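Local structure of F420-reducing hydrogenase, subunit beta (4OMF) at residues C192-Y198 and K261-E266. The protein is the flavin- and iron-sulfur-containing beta subunit of a hydrogenase that reduces coenzyme F420 with hydrogen, and probably carries the F420-reducing site. Residues are numbered along the deposited sequence; the frame is centred on the assembly and turned at random.
Sequences CKICKDY and KKEKAE. With SF4 (iron/sulfur cluster), chain N; FAD (flavin-adenine dinucleotide), chain R.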
loop_
_atom_site.group_PDB
_atom_site.type_symbol
_atom_site.label_atom_id
_atom_site.label_comp_id
_atom_site.label_asym_id
_atom_site.label_seq_id
_atom_site.Cartn_x
_atom_site.Cartn_y
_atom_site.Cartn_z
ATOM N N CYS C 192 -26.778 -1.038 -0.981
ATOM C CA CYS C 192 -28.020 -1.530 -1.570
ATOM C C CYS C 192 -28.989 -0.399 -1.912
ATOM O O CYS C 192 -29.916 -0.608 -2.676
ATOM C CB CYS C 192 -28.712 -2.514 -0.626
ATOM S SG CYS C 192 -27.826 -4.054 -0.416
ATOM N N LYS C 193 -28.765 0.789 -1.343
ATOM C CA LYS C 193 -29.699 1.912 -1.478
ATOM C C LYS C 193 -29.930 2.332 -2.919
ATOM O O LYS C 193 -30.996 2.851 -3.242
ATOM C CB LYS C 193 -29.199 3.144 -0.701
ATOM C CG LYS C 193 -29.380 3.126 0.792
ATOM C CD LYS C 193 -28.674 4.354 1.416
ATOM C CE LYS C 193 -28.303 4.102 2.884
ATOM N NZ LYS C 193 -27.408 5.161 3.497
ATOM N N ILE C 194 -28.929 2.143 -3.778
ATOM C CA ILE C 194 -29.024 2.634 -5.153
ATOM C C ILE C 194 -29.195 1.492 -6.148
ATOM O O ILE C 194 -29.101 1.678 -7.362
ATOM C CB ILE C 194 -27.792 3.495 -5.518
ATOM C CG1 ILE C 194 -26.489 2.682 -5.472
ATOM C CG2 ILE C 194 -27.703 4.713 -4.579
ATOM C CD1 ILE C 194 -25.290 3.518 -5.920
ATOM N N CYS C 195 -29.514 0.311 -5.637
ATOM C CA CYS C 195 -29.684 -0.846 -6.499
ATOM C C CYS C 195 -31.086 -0.856 -7.162
ATOM O O CYS C 195 -32.109 -0.778 -6.469
ATOM C CB CYS C 195 -29.474 -2.126 -5.709
ATOM S SG CYS C 195 -29.560 -3.615 -6.769
ATOM N N LYS C 196 -31.127 -0.942 -8.490
ATOM C CA LYS C 196 -32.392 -0.871 -9.238
ATOM C C LYS C 196 -32.914 -2.237 -9.679
ATOM O O LYS C 196 -34.035 -2.354 -10.186
ATOM C CB LYS C 196 -32.234 0.011 -10.496
ATOM C CG LYS C 196 -31.886 1.468 -10.212
ATOM C CD LYS C 196 -30.987 2.077 -11.300
ATOM C CE LYS C 196 -31.764 2.474 -12.545
ATOM N NZ LYS C 196 -30.989 3.398 -13.444
ATOM N N ASP C 197 -32.092 -3.261 -9.516
ATOM C CA ASP C 197 -32.346 -4.561 -10.127
ATOM C C ASP C 197 -32.878 -5.539 -9.070
ATOM O O ASP C 197 -32.132 -5.983 -8.196
ATOM C CB ASP C 197 -31.039 -5.066 -10.769
ATOM C CG ASP C 197 -31.217 -6.275 -11.690
ATOM O OD1 ASP C 197 -32.181 -7.058 -11.540
ATOM O OD2 ASP C 197 -30.330 -6.453 -12.558
ATOM N N TYR C 198 -34.166 -5.871 -9.167
ATOM C CA TYR C 198 -34.778 -6.793 -8.220
ATOM C C TYR C 198 -34.715 -8.239 -8.692
ATOM O O TYR C 198 -34.357 -9.129 -7.931
ATOM C CB TYR C 198 -36.237 -6.407 -7.956
ATOM C CG TYR C 198 -36.917 -7.313 -6.949
ATOM C CD1 TYR C 198 -36.364 -7.517 -5.693
ATOM C CD2 TYR C 198 -38.102 -7.961 -7.250
ATOM C CE1 TYR C 198 -36.980 -8.334 -4.766
ATOM C CE2 TYR C 198 -38.721 -8.786 -6.320
ATOM C CZ TYR C 198 -38.151 -8.959 -5.082
ATOM O OH TYR C 198 -38.742 -9.770 -4.144
ATOM N N LYS C 261 -38.654 -1.162 -5.658
ATOM C CA LYS C 261 -37.189 -1.125 -5.512
ATOM C C LYS C 261 -36.609 -0.049 -6.421
ATOM O O LYS C 261 -35.723 0.705 -6.019
ATOM C CB LYS C 261 -36.555 -2.476 -5.818
ATOM C CG LYS C 261 -35.062 -2.541 -5.472
ATOM C CD LYS C 261 -34.469 -3.892 -5.825
ATOM C CE LYS C 261 -33.009 -3.961 -5.321
ATOM N NZ LYS C 261 -32.374 -5.263 -5.642
ATOM N N LYS C 262 -37.125 0.030 -7.643
ATOM C CA LYS C 262 -36.607 0.989 -8.614
ATOM C C LYS C 262 -36.900 2.428 -8.201
ATOM O O LYS C 262 -36.057 3.304 -8.361
ATOM C CB LYS C 262 -37.185 0.724 -10.002
ATOM C CG LYS C 262 -36.585 -0.482 -10.692
ATOM C CD LYS C 262 -37.199 -0.682 -12.061
ATOM C CE LYS C 262 -36.812 -2.031 -12.647
ATOM N NZ LYS C 262 -35.341 -2.191 -12.802
ATOM N N GLU C 263 -38.102 2.681 -7.685
ATOM C CA GLU C 263 -38.445 4.031 -7.271
ATOM C C GLU C 263 -37.554 4.486 -6.115
ATOM O O GLU C 263 -37.119 5.646 -6.068
ATOM C CB GLU C 263 -39.917 4.105 -6.871
ATOM C CG GLU C 263 -40.383 5.476 -6.475
ATOM C CD GLU C 263 -41.889 5.535 -6.382
ATOM O OE1 GLU C 263 -42.553 5.013 -7.305
ATOM O OE2 GLU C 263 -42.407 6.078 -5.383
ATOM N N LYS C 264 -37.281 3.565 -5.196
ATOM C CA LYS C 264 -36.469 3.872 -4.025
ATOM C C LYS C 264 -35.041 4.190 -4.462
ATOM O O LYS C 264 -34.412 5.149 -3.998
ATOM C CB LYS C 264 -36.482 2.694 -3.050
ATOM C CG LYS C 264 -35.623 2.876 -1.816
ATOM C CD LYS C 264 -35.824 1.720 -0.845
ATOM C CE LYS C 264 -35.476 0.392 -1.490
ATOM N NZ LYS C 264 -34.027 0.296 -1.781
ATOM N N ALA C 265 -34.537 3.365 -5.361
ATOM C CA ALA C 265 -33.190 3.537 -5.885
ATOM C C ALA C 265 -33.050 4.881 -6.593
ATOM O O ALA C 265 -32.072 5.592 -6.384
ATOM C CB ALA C 265 -32.844 2.407 -6.814
ATOM N N GLU C 266 -34.033 5.259 -7.412
ATOM C CA GLU C 266 -33.903 6.516 -8.145
ATOM C C GLU C 266 -33.879 7.710 -7.183
ATOM O O GLU C 266 -33.153 8.674 -7.396
ATOM C CB GLU C 266 -35.023 6.647 -9.171
ATOM C CG GLU C 266 -34.929 5.628 -10.307
ATOM C CD GLU C 266 -33.795 5.898 -11.303
ATOM O OE1 GLU C 266 -33.084 6.926 -11.180
ATOM O OE2 GLU C 266 -33.627 5.073 -12.229
HETATM FE FE1 SF4 N . -26.664 -6.537 -4.395
HETATM FE FE2 SF4 N . -28.721 -5.006 -5.058
HETATM FE FE3 SF4 N . -27.872 -5.009 -2.527
HETATM FE FE4 SF4 N . -29.101 -7.213 -3.465
HETATM S S1 SF4 N . -30.072 -5.120 -3.204
HETATM S S2 SF4 N . -27.114 -7.165 -2.265
HETATM S S3 SF4 N . -28.494 -7.194 -5.646
HETATM S S4 SF4 N . -26.692 -4.231 -4.333
HETATM P PA FAD R . -31.660 -23.637 -3.621
HETATM O O1A FAD R . -32.058 -23.479 -2.177
HETATM O O2A FAD R . -31.740 -24.941 -4.359
HETATM O O5B FAD R . -30.159 -23.120 -3.755
HETATM C C5B FAD R . -29.917 -21.791 -3.273
HETATM C C4B FAD R . -28.666 -21.269 -3.981
HETATM O O4B FAD R . -28.425 -19.921 -3.572
HETATM C C3B FAD R . -27.452 -22.100 -3.585
HETATM O O3B FAD R . -26.694 -22.509 -4.735
HETATM C C2B FAD R . -26.629 -21.133 -2.746
HETATM O O2B FAD R . -25.224 -21.358 -2.939
HETATM C C1B FAD R . -27.052 -19.767 -3.253
HETATM N N9A FAD R . -26.887 -18.759 -2.191
HETATM C C8A FAD R . -27.394 -18.836 -0.947
HETATM N N7A FAD R . -27.068 -17.736 -0.230
HETATM C C5A FAD R . -26.333 -16.938 -1.054
HETATM C C6A FAD R . -25.652 -15.629 -0.924
HETATM N N6A FAD R . -25.671 -14.934 0.244
HETATM N N1A FAD R . -25.018 -15.161 -2.011
HETATM C C2A FAD R . -24.951 -15.847 -3.172
HETATM N N3A FAD R . -25.536 -17.053 -3.364
HETATM C C4A FAD R . -26.226 -17.621 -2.342
HETATM N N1 FAD R . -35.876 -14.107 -3.142
HETATM C C2 FAD R . -36.943 -13.280 -3.486
HETATM O O2 FAD R . -37.967 -13.794 -3.979
HETATM N N3 FAD R . -36.853 -11.919 -3.228
HETATM C C4 FAD R . -35.707 -11.372 -2.687
HETATM O O4 FAD R . -35.653 -10.135 -2.508
HETATM C C4X FAD R . -34.972 -12.216 -1.773
HETATM N N5 FAD R . -33.810 -11.570 -1.111
HETATM C C5X FAD R . -32.566 -12.329 -1.293
HETATM C C6 FAD R . -31.426 -11.728 -0.735
HETATM C C7 FAD R . -30.228 -12.448 -0.651
HETATM C C7M FAD R . -28.983 -11.800 -0.061
HETATM C C8 FAD R . -30.209 -13.762 -1.112
HETATM C C8M FAD R . -28.977 -14.648 -1.072
HETATM C C9 FAD R . -31.355 -14.378 -1.660
HETATM C C9A FAD R . -32.574 -13.691 -1.668
HETATM N N10 FAD R . -33.705 -14.263 -2.307
HETATM C C10 FAD R . -34.933 -13.629 -2.261
HETATM C "C1'" FAD R . -33.650 -15.506 -3.100
HETATM C "C2'" FAD R . -34.024 -16.750 -2.337
HETATM O "O2'" FAD R . -33.976 -16.628 -0.989
HETATM C "C3'" FAD R . -33.512 -17.873 -2.880
HETATM O "O3'" FAD R . -32.176 -18.007 -2.699
HETATM C "C4'" FAD R . -33.999 -18.247 -4.270
HETATM O "O4'" FAD R . -35.440 -18.284 -4.346
HETATM C "C5'" FAD R . -33.404 -19.587 -4.717
HETATM O "O5'" FAD R . -34.070 -20.651 -4.054
HETATM P P FAD R . -33.992 -22.150 -4.609
HETATM O O1P FAD R . -34.329 -22.084 -6.083
HETATM O O2P FAD R . -34.809 -23.053 -3.734
HETATM O O3P FAD R . -32.403 -22.484 -4.489
HETATM O O HOH W 1 -32.541 -0.534 -3.750
#
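Lys261 NZ is gripped by two backbone carbonyls. It donates to Asp197 O at 2.7 Å, from above the carbonyl plane, and also to Cys134 O. This amine lies in the binding site of a [4Fe-4S] cluster, where a CxxC motif supplies two ligands: Cys192 SG to one iron and Cys195 SG to another, at 2.4 Å from SF4 FE2. Lys261 comes from helix 251-275. Its chain is fully extended, CG anti to the backbone N (chi1 -171°), which carries NZ past Cys195 to 3.4 Å from the cluster sulfide SF4 S1. The positive charge probably helps balance the negative sulfur environment. A methionine in its place would probably leave Asp197 O without this donor and the cluster without this cation beside it. Tyr198 CB packs on Lys261 CD, and the two side chains cross at about a right angle. Beyond it, FAD N3 donates to Tyr198 OH, so this short loop touches both cofactors. Farther along the helix, Lys262 NZ donates to Lys196 O and pairs with Glu201. The methyl of Ala265 sits against Cys195 O. One water donates to Cys192 O and Cys195 O and accepts from Lys264 NZ at 2.6 Å.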